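Local coordinates for protein ornithine aminotransferase (Plasmodium falciparum, PDB 3LG0) that probably catalyses the pyridoxal-phosphate-dependent transfer of the delta-amino group of ornithine to 2-oxoglutarate, giving glutamate semialdehyde and glutamate, at residues S57-H62 with L239-K244; P65-A70 with G266-I271; G91-Y96 with L298-C303. One frame throughout, in Å; residues are numbered along the deposited sequence.

Contact 1. Residues S57-H62 with L239-K244; sequences SVNQGH and LGRTGK
Asn59 links two loops by spending both ends of its carboxamide on the segment 239-244. Its ND2 gives a hydrogen bond to the backbone O of Leu239 at 3.1 Å, while its OD1 receives one from Arg241 NH2 at 2.7 Å. Neither bond is straight: the N-H...O angle is 144° in each, and each donor sits above the plane of the carbonyl it meets. The amide and guanidinium planes are turned 66° apart, and OD1 meets NH2 at the edge of the guanidinium, near its plane. Arg241 reaches back to Asn59 by bending at chi2 and chi3. Its other nitrogens are engaged as well, NH1 with the carbonyls of Leu348 and Pro387, and NE weakly with Ser56 OG; this shared grip fixes the guanidinium in a buried setting. Both loops make type I beta turns, Val58 to Gly61 and Gly240 to Gly243, each closed by a backbone hydrogen bond. Leu239 lies near Lys262, the lysine that by similarity carries pyridoxal phosphate, although no cofactor is attached here. Around the contact, Leu239 and Gln60 pack on helix 297-312, whereas Arg241 touches Ser53 of helix 53-56 and Leu349 of strand 349-354.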
loop_
_atom_site.group_PDB
_atom_site.type_symbol
_atom_site.label_atom_id
_atom_site.label_comp_id
_atom_site.label_asym_id
_atom_site.label_seq_id
_atom_site.Cartn_x
_atom_site.Cartn_y
_atom_site.Cartn_z
ATOM N N SER A 57 -9.022 2.821 -11.266
ATOM C CA SER A 57 -8.252 1.584 -11.253
ATOM C C SER A 57 -8.658 0.649 -12.380
ATOM O O SER A 57 -7.812 -0.068 -12.901
ATOM C CB SER A 57 -8.390 0.844 -9.927
ATOM O OG SER A 57 -7.911 1.639 -8.868
ATOM N N VAL A 58 -9.946 0.623 -12.742
ATOM C CA VAL A 58 -10.381 -0.242 -13.848
ATOM C C VAL A 58 -10.709 0.513 -15.134
ATOM O O VAL A 58 -11.757 0.304 -15.743
ATOM C CB VAL A 58 -11.517 -1.252 -13.463
ATOM C CG1 VAL A 58 -10.992 -2.270 -12.478
ATOM C CG2 VAL A 58 -12.744 -0.556 -12.905
ATOM N N ASN A 59 -9.799 1.394 -15.538
ATOM C CA ASN A 59 -9.886 2.030 -16.854
ATOM C C ASN A 59 -9.985 0.984 -17.967
ATOM O O ASN A 59 -10.687 1.183 -18.943
ATOM C CB ASN A 59 -8.668 2.911 -17.105
ATOM C CG ASN A 59 -8.740 4.223 -16.369
ATOM O OD1 ASN A 59 -9.695 4.480 -15.631
ATOM N ND2 ASN A 59 -7.725 5.081 -16.570
ATOM N N GLN A 60 -9.268 -0.125 -17.809
ATOM C CA GLN A 60 -9.285 -1.203 -18.792
ATOM C C GLN A 60 -10.551 -2.064 -18.689
ATOM O O GLN A 60 -10.736 -2.991 -19.471
ATOM C CB GLN A 60 -8.050 -2.096 -18.639
ATOM C CG GLN A 60 -6.685 -1.396 -18.810
ATOM C CD GLN A 60 -6.156 -0.784 -17.509
ATOM O OE1 GLN A 60 -6.903 -0.549 -16.563
ATOM N NE2 GLN A 60 -4.871 -0.518 -17.472
ATOM N N GLY A 61 -11.412 -1.757 -17.723
ATOM C CA GLY A 61 -12.612 -2.549 -17.480
ATOM C C GLY A 61 -12.371 -3.600 -16.411
ATOM O O GLY A 61 -11.240 -4.020 -16.177
ATOM N N HIS A 62 -13.429 -4.034 -15.750
ATOM C CA HIS A 62 -13.278 -5.049 -14.712
ATOM C C HIS A 62 -12.797 -6.398 -15.255
ATOM O O HIS A 62 -13.193 -6.834 -16.340
ATOM C CB HIS A 62 -14.593 -5.269 -13.961
ATOM C CG HIS A 62 -14.883 -4.239 -12.921
ATOM N ND1 HIS A 62 -15.728 -3.174 -13.147
ATOM C CD2 HIS A 62 -14.468 -4.123 -11.637
ATOM C CE1 HIS A 62 -15.812 -2.441 -12.050
ATOM N NE2 HIS A 62 -15.060 -2.997 -11.120
ATOM N N LEU A 239 -3.349 7.863 -17.951
ATOM C CA LEU A 239 -3.666 6.533 -18.449
ATOM C C LEU A 239 -5.019 6.425 -19.169
ATOM O O LEU A 239 -5.772 5.467 -18.968
ATOM C CB LEU A 239 -3.583 5.515 -17.312
ATOM C CG LEU A 239 -2.254 5.503 -16.540
ATOM C CD1 LEU A 239 -2.227 4.345 -15.572
ATOM C CD2 LEU A 239 -1.045 5.435 -17.454
ATOM N N GLY A 240 -5.315 7.396 -20.026
ATOM C CA GLY A 240 -6.515 7.337 -20.848
ATOM C C GLY A 240 -7.748 8.057 -20.315
ATOM O O GLY A 240 -8.611 8.439 -21.091
ATOM N N ARG A 241 -7.827 8.249 -19.000
ATOM C CA ARG A 241 -9.029 8.813 -18.381
ATOM C C ARG A 241 -9.556 10.060 -19.107
ATOM O O ARG A 241 -10.764 10.185 -19.314
ATOM C CB ARG A 241 -8.816 9.072 -16.876
ATOM C CG ARG A 241 -9.990 9.736 -16.139
ATOM C CD ARG A 241 -11.339 9.015 -16.322
ATOM N NE ARG A 241 -11.304 7.611 -15.939
ATOM C CZ ARG A 241 -12.293 6.744 -16.149
ATOM N NH1 ARG A 241 -13.418 7.129 -16.739
ATOM N NH2 ARG A 241 -12.153 5.478 -15.776
ATOM N N THR A 242 -8.666 10.968 -19.507
ATOM C CA THR A 242 -9.091 12.195 -20.171
ATOM C C THR A 242 -8.824 12.174 -21.669
ATOM O O THR A 242 -8.884 13.205 -22.319
ATOM C CB THR A 242 -8.400 13.436 -19.586
ATOM O OG1 THR A 242 -7.023 13.446 -19.987
ATOM C CG2 THR A 242 -8.481 13.433 -18.067
ATOM N N GLY A 243 -8.517 11.009 -22.219
ATOM C CA GLY A 243 -8.208 10.919 -23.636
ATOM C C GLY A 243 -6.743 10.654 -23.980
ATOM O O GLY A 243 -6.451 10.142 -25.059
ATOM N N LYS A 244 -5.825 10.986 -23.073
ATOM C CA LYS A 244 -4.387 10.820 -23.327
ATOM C C LYS A 244 -3.695 9.950 -22.269
ATOM O O LYS A 244 -4.235 9.744 -21.177
ATOM C CB LYS A 244 -3.691 12.188 -23.370
ATOM C CG LYS A 244 -4.174 13.124 -24.472
ATOM C CD LYS A 244 -4.068 12.452 -25.833
ATOM C CE LYS A 244 -4.611 13.349 -26.940
ATOM N NZ LYS A 244 -4.700 12.610 -28.237
#

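Contact 2. Residues P65-A70 with G266-I271; sequences PDILNA and GGHYPI
Ile67 and His268 meet because of how each is rotated about its first side-chain bond. In Ile67, chi1 of -55° sets CG1 beside the backbone N and leaves CG2 anti to that nitrogen, and the two branches point different ways. In His268, CG stands anti to the carbonyl carbon (chi1 -73°), and the imidazole is carried to the helix. The branch methyl CG2 of Ile67 then rests over one face of the ring, 3.8 Å from its centroid and 21° off the normal, a CH-pi contact displaced toward the rim; the nearest ring atom is ND1, at 3.5 Å from CG2. The longer branch turns to the glycine instead, its methyl lying against the bare backbone with Ile67 CD1 3.9 Å from Gly266 CA. Here the first turns of helix 65-77 pack against the loop joining strands 257-260 and 272-276, two neighbouring strands of the mixed seven-stranded sheet in this class-III aminotransferase. Ring rotation is restrained from within the loop: His268 ND1 donates to Gly266 O at 2.9 Å, with the oxygen somewhat out of the ring plane and the donor well above the carbonyl plane. The other ring nitrogen, NE2 of His268, is buried with no hydrogen-bond partner in the model, and Leu68 brings its CB to 4.2 Å from this NE2. The second subunit approaches this region too: its Thr79 packs on His268 and takes part, through OG1, in a hydrogen bond with Gly267 O, while its Ala75 lies against Leu68.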
loop_
_atom_site.group_PDB
_atom_site.type_symbol
_atom_site.label_atom_id
_atom_site.label_comp_id
_atom_site.label_asym_id
_atom_site.label_seq_id
_atom_site.Cartn_x
_atom_site.Cartn_y
_atom_site.Cartn_z
ATOM N N PRO A 65 -9.089 -10.072 -19.016
ATOM C CA PRO A 65 -8.449 -11.394 -19.095
ATOM C C PRO A 65 -6.953 -11.341 -19.421
ATOM O O PRO A 65 -6.226 -12.212 -18.962
ATOM C CB PRO A 65 -9.223 -12.099 -20.226
ATOM C CG PRO A 65 -10.478 -11.301 -20.414
ATOM C CD PRO A 65 -10.115 -9.891 -20.057
ATOM N N ASP A 66 -6.504 -10.362 -20.199
ATOM C CA ASP A 66 -5.079 -10.246 -20.505
ATOM C C ASP A 66 -4.291 -9.927 -19.232
ATOM O O ASP A 66 -3.268 -10.550 -18.948
ATOM C CB ASP A 66 -4.817 -9.176 -21.571
ATOM C CG ASP A 66 -5.228 -9.621 -22.957
ATOM O OD1 ASP A 66 -5.732 -10.755 -23.094
ATOM O OD2 ASP A 66 -5.058 -8.836 -23.909
ATOM N N ILE A 67 -4.779 -8.965 -18.454
ATOM C CA ILE A 67 -4.121 -8.621 -17.201
ATOM C C ILE A 67 -4.105 -9.833 -16.257
ATOM O O ILE A 67 -3.062 -10.180 -15.687
ATOM C CB ILE A 67 -4.777 -7.404 -16.548
ATOM C CG1 ILE A 67 -4.781 -6.237 -17.545
ATOM C CG2 ILE A 67 -4.039 -7.009 -15.290
ATOM C CD1 ILE A 67 -5.563 -5.039 -17.079
ATOM N N LEU A 68 -5.248 -10.500 -16.114
ATOM C CA LEU A 68 -5.297 -11.700 -15.293
ATOM C C LEU A 68 -4.254 -12.717 -15.740
ATOM O O LEU A 68 -3.617 -13.386 -14.928
ATOM C CB LEU A 68 -6.684 -12.334 -15.339
ATOM C CG LEU A 68 -6.791 -13.655 -14.560
ATOM C CD1 LEU A 68 -6.215 -13.536 -13.139
ATOM C CD2 LEU A 68 -8.219 -14.165 -14.520
ATOM N N ASN A 69 -4.092 -12.834 -17.052
ATOM C CA ASN A 69 -3.145 -13.768 -17.612
ATOM C C ASN A 69 -1.697 -13.436 -17.235
ATOM O O ASN A 69 -0.924 -14.316 -16.829
ATOM C CB ASN A 69 -3.303 -13.800 -19.124
ATOM C CG ASN A 69 -2.806 -15.068 -19.710
ATOM O OD1 ASN A 69 -3.335 -16.141 -19.414
ATOM N ND2 ASN A 69 -1.765 -14.974 -20.529
ATOM N N ALA A 70 -1.327 -12.163 -17.362
ATOM C CA ALA A 70 0.014 -11.736 -16.994
ATOM C C ALA A 70 0.221 -11.965 -15.512
ATOM O O ALA A 70 1.322 -12.313 -15.069
ATOM C CB ALA A 70 0.251 -10.281 -17.358
ATOM N N GLY A 266 -4.729 -2.038 -13.806
ATOM C CA GLY A 266 -6.075 -2.447 -14.162
ATOM C C GLY A 266 -6.825 -3.037 -12.983
ATOM O O GLY A 266 -7.635 -3.958 -13.150
ATOM N N GLY A 267 -6.538 -2.526 -11.783
ATOM C CA GLY A 267 -7.273 -2.913 -10.588
ATOM C C GLY A 267 -6.893 -4.252 -9.998
ATOM O O GLY A 267 -7.467 -4.650 -9.001
ATOM N N HIS A 268 -5.914 -4.943 -10.574
ATOM C CA HIS A 268 -5.550 -6.272 -10.086
ATOM C C HIS A 268 -4.522 -6.263 -8.946
ATOM O O HIS A 268 -4.213 -7.312 -8.387
ATOM C CB HIS A 268 -5.008 -7.137 -11.224
ATOM C CG HIS A 268 -6.052 -7.604 -12.185
ATOM N ND1 HIS A 268 -6.727 -6.742 -13.025
ATOM C CD2 HIS A 268 -6.537 -8.843 -12.448
ATOM C CE1 HIS A 268 -7.583 -7.430 -13.763
ATOM N NE2 HIS A 268 -7.486 -8.706 -13.432
ATOM N N TYR A 269 -3.977 -5.097 -8.613
ATOM C CA TYR A 269 -2.898 -5.009 -7.628
ATOM C C TYR A 269 -2.645 -3.542 -7.284
ATOM O O TYR A 269 -2.791 -2.683 -8.142
ATOM C CB TYR A 269 -1.626 -5.616 -8.227
ATOM C CG TYR A 269 -0.629 -6.124 -7.213
ATOM C CD1 TYR A 269 -0.623 -7.464 -6.835
ATOM C CD2 TYR A 269 0.291 -5.267 -6.624
ATOM C CE1 TYR A 269 0.275 -7.937 -5.912
ATOM C CE2 TYR A 269 1.201 -5.735 -5.697
ATOM C CZ TYR A 269 1.182 -7.072 -5.340
ATOM O OH TYR A 269 2.078 -7.546 -4.422
ATOM N N PRO A 270 -2.270 -3.238 -6.030
ATOM C CA PRO A 270 -1.927 -1.834 -5.720
ATOM C C PRO A 270 -0.552 -1.422 -6.291
ATOM O O PRO A 270 0.523 -1.915 -5.887
ATOM C CB PRO A 270 -1.906 -1.803 -4.182
ATOM C CG PRO A 270 -2.559 -3.076 -3.742
ATOM C CD PRO A 270 -2.251 -4.076 -4.826
ATOM N N ILE A 271 -0.578 -0.526 -7.265
ATOM C CA ILE A 271 0.669 -0.070 -7.876
ATOM C C ILE A 271 0.654 1.441 -8.103
ATOM O O ILE A 271 -0.342 2.003 -8.531
ATOM C CB ILE A 271 0.924 -0.743 -9.246
ATOM C CG1 ILE A 271 0.661 -2.257 -9.197
ATOM C CG2 ILE A 271 2.340 -0.453 -9.739
ATOM C CD1 ILE A 271 0.833 -2.918 -10.548
#

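Contact 3. Residues G91-Y96 with L298-C303; sequences GVCERY and LAAAIC
Cys93 enters the helix-helix interface with its CB against Ala300, and its sulfur passes beside the carbonyl O of Ala300 on the way to Cys303, so one short side chain serves two positions a helical turn apart. The two CB atoms of Cys93 and Ala300 are 3.7 Å from each other, and the cysteine CB lies closer still, at 3.5 Å, to the carbonyl O of Ala300; Cys93 SG is 3.7 Å from that same Ala300 O. The CA atoms of Cys93 and Ala300 come within 5.3 Å, a close approach of the backbones that is consistent with the small side chains here. Further along, the sulfurs oppose one another, Cys93 SG standing 3.9 Å from Cys303 SG. Both thiols extend anti to their own backbone N (chi1 -176° in Cys93 and 175° in Cys303), which turns each sulfur toward the other cysteine. The separation is that of apolar neighbours in van der Waals contact, far beyond a disulfide bond. Cys93 SG also lies 3.9 Å from Cys303 CB, meeting the side of the other cysteine as well as its sulfur. The helices joined are 88-101 and 297-312, long elements of the class-III aminotransferase fold that are distant in sequence. Tyr96 continues the interface by packing on Leu307, Lys308 and Ile311 of helix 297-312, while Cys93 also touches Val304. In return, Ala300 rests on Ser89 and Cys303 on Leu97, both of helix 88-101. Another flank of helix 297-312 meets helix 65-77, where Leu298 and Ile302 touch Met71.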
loop_
_atom_site.group_PDB
_atom_site.type_symbol
_atom_site.label_atom_id
_atom_site.label_comp_id
_atom_site.label_asym_id
_atom_site.label_seq_id
_atom_site.Cartn_x
_atom_site.Cartn_y
_atom_site.Cartn_z
ATOM N N GLY A 91 12.961 -4.650 -13.370
ATOM C CA GLY A 91 13.672 -3.919 -14.408
ATOM C C GLY A 91 13.026 -3.927 -15.782
ATOM O O GLY A 91 13.128 -2.948 -16.527
ATOM N N VAL A 92 12.359 -5.022 -16.132
ATOM C CA VAL A 92 11.574 -5.043 -17.368
ATOM C C VAL A 92 10.495 -3.960 -17.279
ATOM O O VAL A 92 10.392 -3.113 -18.158
ATOM C CB VAL A 92 10.932 -6.414 -17.604
ATOM C CG1 VAL A 92 10.127 -6.419 -18.893
ATOM C CG2 VAL A 92 12.008 -7.498 -17.632
ATOM N N CYS A 93 9.722 -3.965 -16.194
ATOM C CA CYS A 93 8.748 -2.895 -15.952
ATOM C C CYS A 93 9.361 -1.479 -16.024
ATOM O O CYS A 93 8.835 -0.605 -16.704
ATOM C CB CYS A 93 8.032 -3.112 -14.604
ATOM S SG CYS A 93 6.711 -1.911 -14.253
ATOM N N GLU A 94 10.488 -1.255 -15.347
ATOM C CA GLU A 94 11.070 0.095 -15.281
ATOM C C GLU A 94 11.490 0.608 -16.646
ATOM O O GLU A 94 11.259 1.780 -16.985
ATOM C CB GLU A 94 12.258 0.145 -14.317
ATOM C CG GLU A 94 11.897 -0.163 -12.881
ATOM C CD GLU A 94 13.115 -0.284 -11.981
ATOM O OE1 GLU A 94 14.208 -0.613 -12.492
ATOM O OE2 GLU A 94 12.984 -0.063 -10.762
ATOM N N ARG A 95 12.115 -0.278 -17.420
ATOM C CA ARG A 95 12.504 0.027 -18.794
ATOM C C ARG A 95 11.272 0.337 -19.622
ATOM O O ARG A 95 11.234 1.339 -20.318
ATOM C CB ARG A 95 13.265 -1.149 -19.407
ATOM C CG ARG A 95 13.760 -0.909 -20.824
ATOM C CD ARG A 95 14.680 -2.030 -21.270
ATOM N NE ARG A 95 14.030 -3.336 -21.205
ATOM C CZ ARG A 95 14.647 -4.495 -21.421
ATOM N NH1 ARG A 95 15.942 -4.520 -21.712
ATOM N NH2 ARG A 95 13.970 -5.632 -21.349
ATOM N N TYR A 96 10.263 -0.526 -19.544
ATOM C CA TYR A 96 9.007 -0.291 -20.258
ATOM C C TYR A 96 8.399 1.086 -19.952
ATOM O O TYR A 96 8.070 1.836 -20.870
ATOM C CB TYR A 96 7.988 -1.403 -19.973
ATOM C CG TYR A 96 6.675 -1.151 -20.659
ATOM C CD1 TYR A 96 6.443 -1.608 -21.952
ATOM C CD2 TYR A 96 5.677 -0.418 -20.034
ATOM C CE1 TYR A 96 5.246 -1.347 -22.601
ATOM C CE2 TYR A 96 4.477 -0.161 -20.668
ATOM C CZ TYR A 96 4.267 -0.625 -21.954
ATOM O OH TYR A 96 3.067 -0.365 -22.586
ATOM N N LEU A 298 5.537 -9.440 -9.022
ATOM C CA LEU A 298 4.165 -9.621 -9.466
ATOM C C LEU A 298 3.546 -8.306 -9.949
ATOM O O LEU A 298 2.953 -8.245 -11.034
ATOM C CB LEU A 298 3.331 -10.267 -8.370
ATOM C CG LEU A 298 1.881 -10.617 -8.705
ATOM C CD1 LEU A 298 1.775 -11.458 -9.984
ATOM C CD2 LEU A 298 1.277 -11.356 -7.523
ATOM N N ALA A 299 3.707 -7.250 -9.161
ATOM C CA ALA A 299 3.252 -5.928 -9.579
ATOM C C ALA A 299 3.918 -5.492 -10.890
ATOM O O ALA A 299 3.284 -4.895 -11.762
ATOM C CB ALA A 299 3.516 -4.901 -8.482
ATOM N N ALA A 300 5.206 -5.767 -11.017
ATOM C CA ALA A 300 5.960 -5.333 -12.186
ATOM C C ALA A 300 5.384 -5.947 -13.464
ATOM O O ALA A 300 5.206 -5.254 -14.461
ATOM C CB ALA A 300 7.443 -5.698 -12.018
ATOM N N ALA A 301 5.071 -7.240 -13.423
ATOM C CA ALA A 301 4.494 -7.928 -14.583
ATOM C C ALA A 301 3.088 -7.450 -14.894
ATOM O O ALA A 301 2.741 -7.265 -16.064
ATOM C CB ALA A 301 4.502 -9.447 -14.383
ATOM N N ILE A 302 2.277 -7.263 -13.849
ATOM C CA ILE A 302 0.898 -6.794 -14.004
ATOM C C ILE A 302 0.880 -5.406 -14.625
ATOM O O ILE A 302 0.094 -5.126 -15.527
ATOM C CB ILE A 302 0.148 -6.749 -12.656
ATOM C CG1 ILE A 302 -0.148 -8.163 -12.177
ATOM C CG2 ILE A 302 -1.144 -5.935 -12.776
ATOM C CD1 ILE A 302 -0.445 -8.254 -10.711
ATOM N N CYS A 303 1.765 -4.541 -14.135
ATOM C CA CYS A 303 1.829 -3.169 -14.618
ATOM C C CYS A 303 2.118 -3.069 -16.129
ATOM O O CYS A 303 1.422 -2.360 -16.847
ATOM C CB CYS A 303 2.852 -2.339 -13.824
ATOM S SG CYS A 303 3.030 -0.700 -14.527
#

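Overall arrangement
From the N terminus, the chain lays down 57-62, 65-70 and 91-96 in turn, and their partners 239-244, 266-271 and 298-303 return in the same order. Each contact closes a loop of roughly 180 to 200 residues, and every pair of loops crosses rather than nests. Contact 1 joins two loops near Lys262, which by similarity carries the cofactor, contact 2 sets a helix against a sheet connection, and contact 3 pairs two helices. Contacts 1 and 2 touch where Gln60 OE1 lies 3.2 Å from Gly266 CA; contacts 2 and 3 meet through Tyr269 and Ile271 on helix 297-312. Contacts 1 and 3 remain about 7 Å apart at their nearest atoms.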